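Long-range contacts in alpha-fucosidase GH29 (Fusarium graminearum, PDB 4PSR), which hydrolyses alpha-L-fucosidic bonds as a family 29 glycoside hydrolase, probably releasing the alpha-1,6-linked fucose of glycoprotein glycans: residues A[28-34]-A[337-343]; A[300-304]-A[332-336]. One frame throughout, in Å; residues are numbered along the deposited sequence.

Interaction 1: A[28-34]-A[337-343]. With FUL (beta-L-fucopyranose), chain M.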
ATOM      1  N   LYS A  28      -5.209   7.399  -2.721  1.00  8.87           N
ATOM      2  CA  LYS A  28      -5.543   6.655  -1.504  1.00  9.18           C
ATOM      3  C   LYS A  28      -5.805   5.166  -1.631  1.00 10.02           C
ATOM      4  O   LYS A  28      -5.299   4.392  -0.811  1.00 11.03           O
ATOM      5  CB  LYS A  28      -6.703   7.265  -0.745  1.00  9.17           C
ATOM      6  CG  LYS A  28      -6.522   8.776  -0.407  1.00  8.71           C
ATOM      7  CD  LYS A  28      -5.163   9.105   0.207  1.00  9.53           C
ATOM      8  CE  LYS A  28      -5.113  10.528   0.681  1.00 10.07           C
ATOM      9  NZ  LYS A  28      -3.765  10.882   1.176  1.00 10.42           N
ATOM     10  N   PHE A  29      -6.600   4.766  -2.617  1.00 10.39           N
ATOM     11  CA  PHE A  29      -7.139   3.413  -2.710  1.00  9.28           C
ATOM     12  C   PHE A  29      -6.968   2.901  -4.125  1.00 10.36           C
ATOM     13  O   PHE A  29      -7.352   3.565  -5.092  1.00 11.32           O
ATOM     14  CB  PHE A  29      -8.637   3.418  -2.329  1.00  9.27           C
ATOM     15  CG  PHE A  29      -9.285   2.072  -2.449  1.00  9.73           C
ATOM     16  CD1 PHE A  29      -8.827   0.959  -1.735  1.00 10.95           C
ATOM     17  CD2 PHE A  29     -10.383   1.910  -3.288  1.00 11.00           C
ATOM     18  CE1 PHE A  29      -9.450  -0.307  -1.884  1.00 11.13           C
ATOM     19  CE2 PHE A  29     -11.000   0.659  -3.435  1.00 10.72           C
ATOM     20  CZ  PHE A  29     -10.536  -0.441  -2.722  1.00 11.71           C
ATOM     21  N   GLY A  30      -6.323   1.735  -4.248  1.00  9.98           N
ATOM     22  CA  GLY A  30      -6.199   1.021  -5.502  1.00  9.95           C
ATOM     23  C   GLY A  30      -6.525  -0.452  -5.359  1.00  9.35           C
ATOM     24  O   GLY A  30      -6.671  -0.965  -4.238  1.00  9.87           O
ATOM     25  N   VAL A  31      -6.671  -1.139  -6.485  1.00  8.78           N
ATOM     26  CA  VAL A  31      -6.968  -2.559  -6.507  1.00  8.93           C
ATOM     27  C   VAL A  31      -6.083  -3.287  -7.513  1.00  9.59           C
ATOM     28  O   VAL A  31      -5.909  -2.864  -8.646  1.00  9.85           O
ATOM     29  CB  VAL A  31      -8.471  -2.818  -6.845  1.00  9.14           C
ATOM     30  CG1 VAL A  31      -8.740  -4.303  -7.045  1.00 10.70           C
ATOM     31  CG2 VAL A  31      -9.365  -2.256  -5.751  1.00 11.35           C
ATOM     32  N   TYR A  32      -5.557  -4.435  -7.108  1.00  8.96           N
ATOM     33  CA  TYR A  32      -4.851  -5.327  -8.014  1.00  9.39           C
ATOM     34  C   TYR A  32      -5.271  -6.767  -7.774  1.00  9.35           C
ATOM     35  O   TYR A  32      -6.084  -7.035  -6.900  1.00  8.55           O
ATOM     36  CB  TYR A  32      -3.317  -5.143  -8.003  1.00  9.72           C
ATOM     37  CG  TYR A  32      -2.465  -5.653  -6.836  1.00 11.22           C
ATOM     38  CD1 TYR A  32      -1.169  -6.078  -7.083  1.00 10.26           C
ATOM     39  CD2 TYR A  32      -2.903  -5.630  -5.530  1.00 10.45           C
ATOM     40  CE1 TYR A  32      -0.351  -6.496  -6.077  1.00 12.13           C
ATOM     41  CE2 TYR A  32      -2.081  -6.054  -4.493  1.00 10.83           C
ATOM     42  CZ  TYR A  32      -0.809  -6.469  -4.771  1.00 10.64           C
ATOM     43  OH  TYR A  32       0.006  -6.859  -3.703  1.00 11.89           O
ATOM     44  N   TRP A  33      -4.766  -7.676  -8.598  1.00  9.62           N
ATOM     45  CA  TRP A  33      -5.219  -9.052  -8.538  1.00  8.91           C
ATOM     46  C   TRP A  33      -4.097 -10.041  -8.824  1.00  9.92           C
ATOM     47  O   TRP A  33      -3.429  -9.965  -9.845  1.00 10.19           O
ATOM     48  CB  TRP A  33      -6.425  -9.301  -9.484  1.00  9.48           C
ATOM     49  CG  TRP A  33      -6.340  -8.650 -10.819  1.00  9.03           C
ATOM     50  CD1 TRP A  33      -5.893  -9.189 -11.985  1.00  9.30           C
ATOM     51  CD2 TRP A  33      -6.804  -7.342 -11.140  1.00  9.04           C
ATOM     52  NE1 TRP A  33      -6.014  -8.280 -13.021  1.00 11.36           N
ATOM     53  CE2 TRP A  33      -6.557  -7.131 -12.512  1.00 10.90           C
ATOM     54  CE3 TRP A  33      -7.345  -6.304 -10.386  1.00  9.77           C
ATOM     55  CZ2 TRP A  33      -6.865  -5.936 -13.140  1.00 10.56           C
ATOM     56  CZ3 TRP A  33      -7.648  -5.109 -11.024  1.00 10.42           C
ATOM     57  CH2 TRP A  33      -7.399  -4.937 -12.376  1.00 10.91           C
ATOM     58  N   HIS A  34      -3.959 -10.982  -7.900  1.00 10.37           N
ATOM     59  CA  HIS A  34      -3.073 -12.125  -8.078  1.00  9.99           C
ATOM     60  C   HIS A  34      -3.832 -13.220  -8.825  1.00  9.05           C
ATOM     61  O   HIS A  34      -4.427 -14.102  -8.214  1.00 11.27           O
ATOM     62  CB  HIS A  34      -2.596 -12.667  -6.720  1.00 11.20           C
ATOM     63  CG  HIS A  34      -1.521 -11.855  -6.057  1.00 10.49           C
ATOM     64  ND1 HIS A  34      -1.704 -10.568  -5.594  1.00 10.47           N
ATOM     65  CD2 HIS A  34      -0.244 -12.186  -5.740  1.00  9.79           C
ATOM     66  CE1 HIS A  34      -0.578 -10.140  -5.038  1.00 13.79           C
ATOM     67  NE2 HIS A  34       0.317 -11.105  -5.109  1.00 12.46           N
ATOM     68  N   GLY A 337      -0.341   7.025   4.193  1.00  9.97           N
ATOM     69  CA  GLY A 337      -0.164   6.032   3.142  1.00 10.39           C
ATOM     70  C   GLY A 337      -1.348   5.823   2.228  1.00  9.33           C
ATOM     71  O   GLY A 337      -2.439   6.336   2.475  1.00 10.47           O
ATOM     72  N   ASN A 338      -1.117   5.045   1.167  1.00  9.18           N
ATOM     73  CA  ASN A 338      -2.182   4.450   0.348  1.00  9.60           C
ATOM     74  C   ASN A 338      -2.362   2.968   0.690  1.00  9.62           C
ATOM     75  O   ASN A 338      -1.423   2.323   1.175  1.00 10.10           O
ATOM     76  CB  ASN A 338      -1.867   4.522  -1.155  1.00  9.62           C
ATOM     77  CG  ASN A 338      -1.949   5.912  -1.731  1.00  9.87           C
ATOM     78  OD1 ASN A 338      -2.475   6.836  -1.138  1.00 10.28           O
ATOM     79  ND2 ASN A 338      -1.397   6.068  -2.925  1.00 10.41           N
ATOM     80  N   MET A 339      -3.529   2.420   0.368  1.00  9.80           N
ATOM     81  CA  MET A 339      -3.803   0.987   0.491  1.00 10.02           C
ATOM     82  C   MET A 339      -4.122   0.423  -0.868  1.00  9.80           C
ATOM     83  O   MET A 339      -5.062   0.883  -1.546  1.00 10.74           O
ATOM     84  CB  MET A 339      -4.975   0.720   1.442  1.00 11.70           C
ATOM     85  CG  MET A 339      -5.104  -0.770   1.798  1.00 11.57           C
ATOM     86  SD  MET A 339      -6.392  -1.141   2.983  1.00 15.36           S
ATOM     87  CE  MET A 339      -7.707  -1.131   1.836  1.00 16.34           C
ATOM     88  N   LEU A 340      -3.373  -0.599  -1.261  1.00 10.46           N
ATOM     89  CA  LEU A 340      -3.608  -1.330  -2.509  1.00 11.10           C
ATOM     90  C   LEU A 340      -4.219  -2.672  -2.146  1.00  9.98           C
ATOM     91  O   LEU A 340      -3.564  -3.539  -1.527  1.00  9.71           O
ATOM     92  CB  LEU A 340      -2.276  -1.524  -3.266  1.00  9.24           C
ATOM     93  CG  LEU A 340      -2.318  -2.415  -4.511  1.00  9.31           C
ATOM     94  CD1 LEU A 340      -3.342  -1.927  -5.534  1.00 10.42           C
ATOM     95  CD2 LEU A 340      -0.904  -2.536  -5.128  1.00  9.73           C
ATOM     96  N   LEU A 341      -5.502  -2.841  -2.500  1.00  9.06           N
ATOM     97  CA  LEU A 341      -6.274  -4.026  -2.154  1.00  9.30           C
ATOM     98  C   LEU A 341      -6.237  -5.095  -3.222  1.00  9.48           C
ATOM     99  O   LEU A 341      -6.553  -4.861  -4.395  1.00 11.17           O
ATOM    100  CB  LEU A 341      -7.730  -3.631  -1.876  1.00 10.99           C
ATOM    101  CG  LEU A 341      -8.691  -4.758  -1.520  1.00 10.22           C
ATOM    102  CD1 LEU A 341      -8.327  -5.441  -0.210  1.00 13.47           C
ATOM    103  CD2 LEU A 341     -10.120  -4.223  -1.493  1.00 14.34           C
ATOM    104  N   ASN A 342      -5.876  -6.303  -2.803  1.00  9.86           N
ATOM    105  CA  ASN A 342      -5.833  -7.456  -3.699  1.00 10.07           C
ATOM    106  C   ASN A 342      -7.139  -8.222  -3.737  1.00 10.99           C
ATOM    107  O   ASN A 342      -7.733  -8.485  -2.667  1.00 10.96           O
ATOM    108  CB  ASN A 342      -4.700  -8.417  -3.307  1.00 10.57           C
ATOM    109  CG  ASN A 342      -4.723  -9.678  -4.100  1.00  9.69           C
ATOM    110  OD1 ASN A 342      -4.306  -9.688  -5.244  1.00 11.08           O
ATOM    111  ND2 ASN A 342      -5.207 -10.750  -3.506  1.00 11.39           N
ATOM    112  N   ILE A 343      -7.579  -8.569  -4.952  1.00 10.15           N
ATOM    113  CA  ILE A 343      -8.720  -9.465  -5.177  1.00 11.83           C
ATOM    114  C   ILE A 343      -8.235 -10.718  -5.889  1.00  9.68           C
ATOM    115  O   ILE A 343      -7.109 -10.751  -6.437  1.00 10.28           O
ATOM    116  CB  ILE A 343      -9.885  -8.739  -5.940  1.00  9.69           C
ATOM    117  CG1 ILE A 343      -9.465  -8.388  -7.360  1.00 11.08           C
ATOM    118  CG2 ILE A 343     -10.293  -7.499  -5.138  1.00 11.46           C
ATOM    119  CD1 ILE A 343     -10.584  -7.693  -8.197  1.00 11.60           C
TER
HETATM  120  C1  FUL M 622       4.826 -11.394  -1.110  1.00 13.49           C
HETATM  121  C2  FUL M 622       4.717 -12.521  -2.117  1.00 16.14           C
HETATM  122  O2  FUL M 622       5.641 -13.586  -1.847  1.00 13.61           O
HETATM  123  C3  FUL M 622       3.297 -13.015  -2.034  1.00 13.34           C
HETATM  124  O3  FUL M 622       3.146 -14.122  -2.896  1.00 12.57           O
HETATM  125  C4  FUL M 622       2.397 -11.873  -2.431  1.00 13.81           C
HETATM  126  O4  FUL M 622       2.639 -11.533  -3.794  1.00 13.00           O
HETATM  127  C5  FUL M 622       2.659 -10.684  -1.516  1.00 14.89           C
HETATM  128  C6  FUL M 622       1.852  -9.460  -1.894  1.00 15.82           C
HETATM  129  O5  FUL M 622       4.031 -10.300  -1.502  1.00 13.26           O
HETATM  130  O1  FUL M 622       6.158 -10.950  -1.083  1.00 15.10           O
HETATM  131  O   HOH W   1      -2.606   9.286   3.269  1.00 10.16           O

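Interaction 2: A[300-304]-A[332-336]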
ATOM      1  N   TRP A 300       4.045   6.589   1.915  1.00  9.58           N
ATOM      2  CA  TRP A 300       4.296   5.154   1.753  1.00 10.21           C
ATOM      3  C   TRP A 300       3.007   4.463   1.272  1.00  9.79           C
ATOM      4  O   TRP A 300       1.945   5.118   1.109  1.00 10.48           O
ATOM      5  CB  TRP A 300       4.796   4.543   3.099  1.00 10.42           C
ATOM      6  CG  TRP A 300       3.869   4.871   4.213  1.00 10.12           C
ATOM      7  CD1 TRP A 300       3.886   5.995   4.963  1.00 11.03           C
ATOM      8  CD2 TRP A 300       2.708   4.129   4.626  1.00  9.41           C
ATOM      9  NE1 TRP A 300       2.816   6.001   5.835  1.00 11.06           N
ATOM     10  CE2 TRP A 300       2.067   4.877   5.630  1.00  9.90           C
ATOM     11  CE3 TRP A 300       2.151   2.913   4.240  1.00 10.42           C
ATOM     12  CZ2 TRP A 300       0.902   4.440   6.261  1.00 10.74           C
ATOM     13  CZ3 TRP A 300       0.979   2.479   4.857  1.00 11.72           C
ATOM     14  CH2 TRP A 300       0.371   3.253   5.865  1.00 11.16           C
ATOM     15  N   GLN A 301       3.057   3.164   1.028  1.00  8.94           N
ATOM     16  CA  GLN A 301       1.828   2.405   0.783  1.00  9.33           C
ATOM     17  C   GLN A 301       1.931   1.044   1.422  1.00  9.42           C
ATOM     18  O   GLN A 301       3.002   0.682   1.945  1.00 10.18           O
ATOM     19  CB  GLN A 301       1.463   2.309  -0.711  1.00 11.88           C
ATOM     20  CG  GLN A 301       2.359   1.388  -1.552  1.00 11.72           C
ATOM     21  CD  GLN A 301       1.612   0.828  -2.742  1.00 10.82           C
ATOM     22  OE1 GLN A 301       1.251   1.575  -3.671  1.00 12.83           O
ATOM     23  NE2 GLN A 301       1.290  -0.462  -2.683  1.00 11.41           N
ATOM     24  N   THR A 302       0.836   0.300   1.388  1.00  9.18           N
ATOM     25  CA  THR A 302       0.800  -1.064   1.869  1.00 10.09           C
ATOM     26  C   THR A 302      -0.199  -1.831   1.001  1.00 10.83           C
ATOM     27  O   THR A 302      -1.065  -1.231   0.340  1.00 11.37           O
ATOM     28  CB  THR A 302       0.494  -1.123   3.363  1.00 11.28           C
ATOM     29  OG1 THR A 302       0.592  -2.468   3.844  1.00 11.30           O
ATOM     30  CG2 THR A 302      -0.904  -0.627   3.644  1.00 11.08           C
ATOM     31  N   ASP A 303      -0.086  -3.146   1.009  1.00 10.81           N
ATOM     32  CA  ASP A 303      -1.034  -4.013   0.295  1.00 10.65           C
ATOM     33  C   ASP A 303      -1.912  -4.791   1.278  1.00 13.72           C
ATOM     34  O   ASP A 303      -1.448  -5.191   2.348  1.00 17.15           O
ATOM     35  CB  ASP A 303      -0.308  -5.018  -0.601  1.00 13.05           C
ATOM     36  CG  ASP A 303       0.862  -4.409  -1.294  1.00 10.99           C
ATOM     37  OD1 ASP A 303       0.662  -3.460  -2.075  1.00 11.54           O
ATOM     38  OD2 ASP A 303       2.006  -4.864  -1.012  1.00 12.55           O
ATOM     39  N   ASP A 304      -3.173  -5.021   0.932  1.00 13.68           N
ATOM     40  CA  ASP A 304      -4.055  -5.837   1.748  1.00 13.01           C
ATOM     41  C   ASP A 304      -4.831  -6.759   0.815  1.00 12.69           C
ATOM     42  O   ASP A 304      -4.611  -6.732  -0.386  1.00 12.49           O
ATOM     43  CB  ASP A 304      -5.002  -4.979   2.570  1.00 14.55           C
ATOM     44  CG  ASP A 304      -5.238  -5.557   3.959  1.00 22.21           C
ATOM     45  OD1 ASP A 304      -5.531  -6.775   4.072  1.00 20.08           O
ATOM     46  OD2 ASP A 304      -5.113  -4.794   4.934  1.00 20.99           O
ATOM     47  N   ARG A 332      -4.828   3.301   7.178  0.81  9.51           N
ATOM     48  CA  ARG A 332      -3.628   3.536   6.368  0.81 10.20           C
ATOM     49  C   ARG A 332      -3.550   4.975   5.894  0.81 10.44           C
ATOM     50  O   ARG A 332      -2.489   5.598   5.939  0.81 10.92           O
ATOM     51  CB  ARG A 332      -3.540   2.611   5.143  0.81 11.25           C
ATOM     52  CG  ARG A 332      -3.668   1.084   5.380  0.81 11.19           C
ATOM     53  CD  ARG A 332      -2.825   0.562   6.528  0.81 10.94           C
ATOM     54  NE  ARG A 332      -3.554   0.283   7.766  0.81 12.26           N
ATOM     55  CZ  ARG A 332      -4.233  -0.824   8.033  0.81 13.37           C
ATOM     56  NH1 ARG A 332      -4.840  -0.933   9.224  0.81 11.77           N
ATOM     57  NH2 ARG A 332      -4.361  -1.796   7.125  0.81 12.38           N
ATOM     58  N   VAL A 333      -4.671   5.519   5.445  1.00  9.97           N
ATOM     59  CA  VAL A 333      -4.688   6.869   4.918  1.00  9.03           C
ATOM     60  C   VAL A 333      -4.357   7.876   6.020  1.00 11.62           C
ATOM     61  O   VAL A 333      -3.649   8.848   5.777  1.00 10.76           O
ATOM     62  CB  VAL A 333      -6.028   7.164   4.248  1.00 11.83           C
ATOM     63  CG1 VAL A 333      -6.203   8.626   3.964  1.00 16.40           C
ATOM     64  CG2 VAL A 333      -6.202   6.325   2.976  1.00 10.62           C
ATOM     65  N   SER A 334      -4.858   7.634   7.231  1.00 10.20           N
ATOM     66  CA  SER A 334      -4.594   8.528   8.359  1.00  9.92           C
ATOM     67  C   SER A 334      -3.112   8.534   8.758  1.00 12.21           C
ATOM     68  O   SER A 334      -2.625   9.487   9.388  1.00 11.72           O
ATOM     69  CB  SER A 334      -5.447   8.135   9.574  1.00 10.47           C
ATOM     70  OG  SER A 334      -4.965   6.980  10.254  1.00 10.63           O
ATOM     71  N   LYS A 335      -2.389   7.456   8.437  1.00  9.98           N
ATOM     72  CA  LYS A 335      -0.970   7.313   8.799  1.00  9.92           C
ATOM     73  C   LYS A 335      -0.028   7.702   7.664  1.00 10.22           C
ATOM     74  O   LYS A 335       1.170   7.415   7.757  1.00 10.20           O
ATOM     75  CB  LYS A 335      -0.708   5.869   9.243  1.00 10.74           C
ATOM     76  CG  LYS A 335      -1.315   5.488  10.573  1.00 12.25           C
ATOM     77  CD  LYS A 335      -1.282   3.990  10.755  1.00 11.60           C
ATOM     78  CE  LYS A 335      -1.739   3.546  12.155  1.00 14.74           C
ATOM     79  NZ  LYS A 335      -1.857   2.058  12.223  1.00 12.19           N
ATOM     80  N   ASN A 336      -0.560   8.364   6.632  1.00 10.02           N
ATOM     81  CA  ASN A 336       0.202   8.970   5.518  1.00  9.89           C
ATOM     82  C   ASN A 336       0.556   7.978   4.426  1.00 10.24           C
ATOM     83  O   ASN A 336       1.607   8.117   3.764  1.00 11.00           O
ATOM     84  CB  ASN A 336       1.436   9.736   6.039  1.00 11.07           C
ATOM     85  CG  ASN A 336       2.071  10.637   5.006  1.00 10.29           C
ATOM     86  OD1 ASN A 336       1.410  11.412   4.318  1.00 12.13           O
ATOM     87  ND2 ASN A 336       3.400  10.574   4.938  1.00 11.06           N
TER
HETATM   88  O   HOH W   2      -5.824  -4.560   7.353  1.00 18.50           O
HETATM   89  O   HOH W   3      -3.995  -2.470   4.361  1.00 32.84           O

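Interaction 1: A[28-34]-A[337-343]
Gly-337 and Lys-28 are joined through water 1, which donates to the Gly-337 carbonyl and accepts from Lys-28 NZ at 2.9 Å; NZ also binds Arg-25 O and Thr-376 O, among other partners. Next, Asn-338 crosses the lysine at about a right angle, its OD1 lying 3.1 Å from Lys-28 CA and hydrogen-bonded to Tyr-299 OH. From Met-339 onward the backbones pair in parallel: Met-339 N binds Lys-28 O, Gly-30 N binds Met-339 O, and the alternation runs on to Ile-343 N and Tyr-32 O. Leu-340 rests over one face of the Tyr-32 ring, a CH-pi contact with CD2 3.7 Å from the ring centroid and 9° off its normal. Tyr-32 CG sits between backbone N and carbonyl carbon (chi1 74°), which turns the ring back toward this leucine. Leu-341 packs from the other side of the sheet, its CB 3.7 Å from Phe-29 CE1. Asn-342 OD1 is gripped twice by His-34: the backbone N lies 3.0 Å from OD1 in the carbonyl plane, whereas ND1, 2.8 Å from OD1, approaches from 63° above that plane. Asn-342 ND2 is held by Trp-311 O. Ile-343 finally lies alongside Trp-33, CG1 to CB 3.8 Å. The backbone bonds join the first and last strands, closing the TIM barrel. The ND1 bond and neighbouring rings restrain the imidazole's rotation, with NE2 hydrogen-bonded to O4 of the bound fucose at 2.7 Å; this is consistent with Asn-342 being a second-shell residue positioning a sugar-binding histidine.

Interaction 2: A[300-304]-A[332-336]
Trp-300 sets its indole against the turn that follows helix 322-334, where NE1 donates to Lys-335 O at 2.9 Å. The acceptor lies in the ring plane, at the indole edge, but seen from the carbonyl the donor stands 39° out of plane, off the lone-pair directions. Asn-336 O, by contrast, lies over a face of the ring; it is 3.2 Å from NE1 at an angle too poor for a bond, and instead accepts weakly from Trp-300 N at 3.4 Å. Placing CG between the backbone N and carbonyl carbon (chi1 53°) lets one residue meet the turn with both main chain and ring. Alongside the bond, Lys-335 CB touches Trp-300 CZ2 at 3.7 Å. The helix ends in a Schellman motif with Asn-336, of positive phi, as its C-prime residue: Asn-336 N binds Val-333 O and Gly-337 N binds Arg-332 O. Asn-336 ND2 is satisfied by Glu-531 and Val-296. Further along the strand, Thr-302 CG2 packs on Arg-332 CD at 3.7 Å while its OG1 is bonded to Trp-287 O. Asp-304 OD2 and Arg-332 NH2 form a long salt bridge of 3.8 Å with nearly coplanar groups. Waters 2 and 3 each donate to OD2 and accept from NH2, at 3.1 and 2.9 Å from NH2 respectively; Asp-304 OD1 pairs with Arg-289. Arg-332 has two deposited conformers. The chemistry implies a direct but bent indole bond to the carbonyl of the first residue past the helix, a weak main-chain bond beside it and, in the conformer described, a long ion pair bridged by two waters.

How the interactions relate
Strand 337-343 connects the two contacts, whose centres are 10 Å apart. It follows the turn of 335-336 that ends the helix of interaction 2, and Gly-337 N, at the junction, lies 3.5 Å from Trp-300 CE2. The strand then runs between 28-34 on one flank and 300-304 on the other, with probable hydrogen bonds from Leu-340 N to Thr-302 O (2.9 Å) and from Asn-342 N to Asp-304 O (2.8 Å). Interaction 2 therefore belongs to the last beta-alpha-beta unit, and interaction 1 closes the barrel after it. His-34 of interaction 1 binds the fucose directly, whereas the Thr-302 side chain of interaction 2 remains about 9 Å from that sugar.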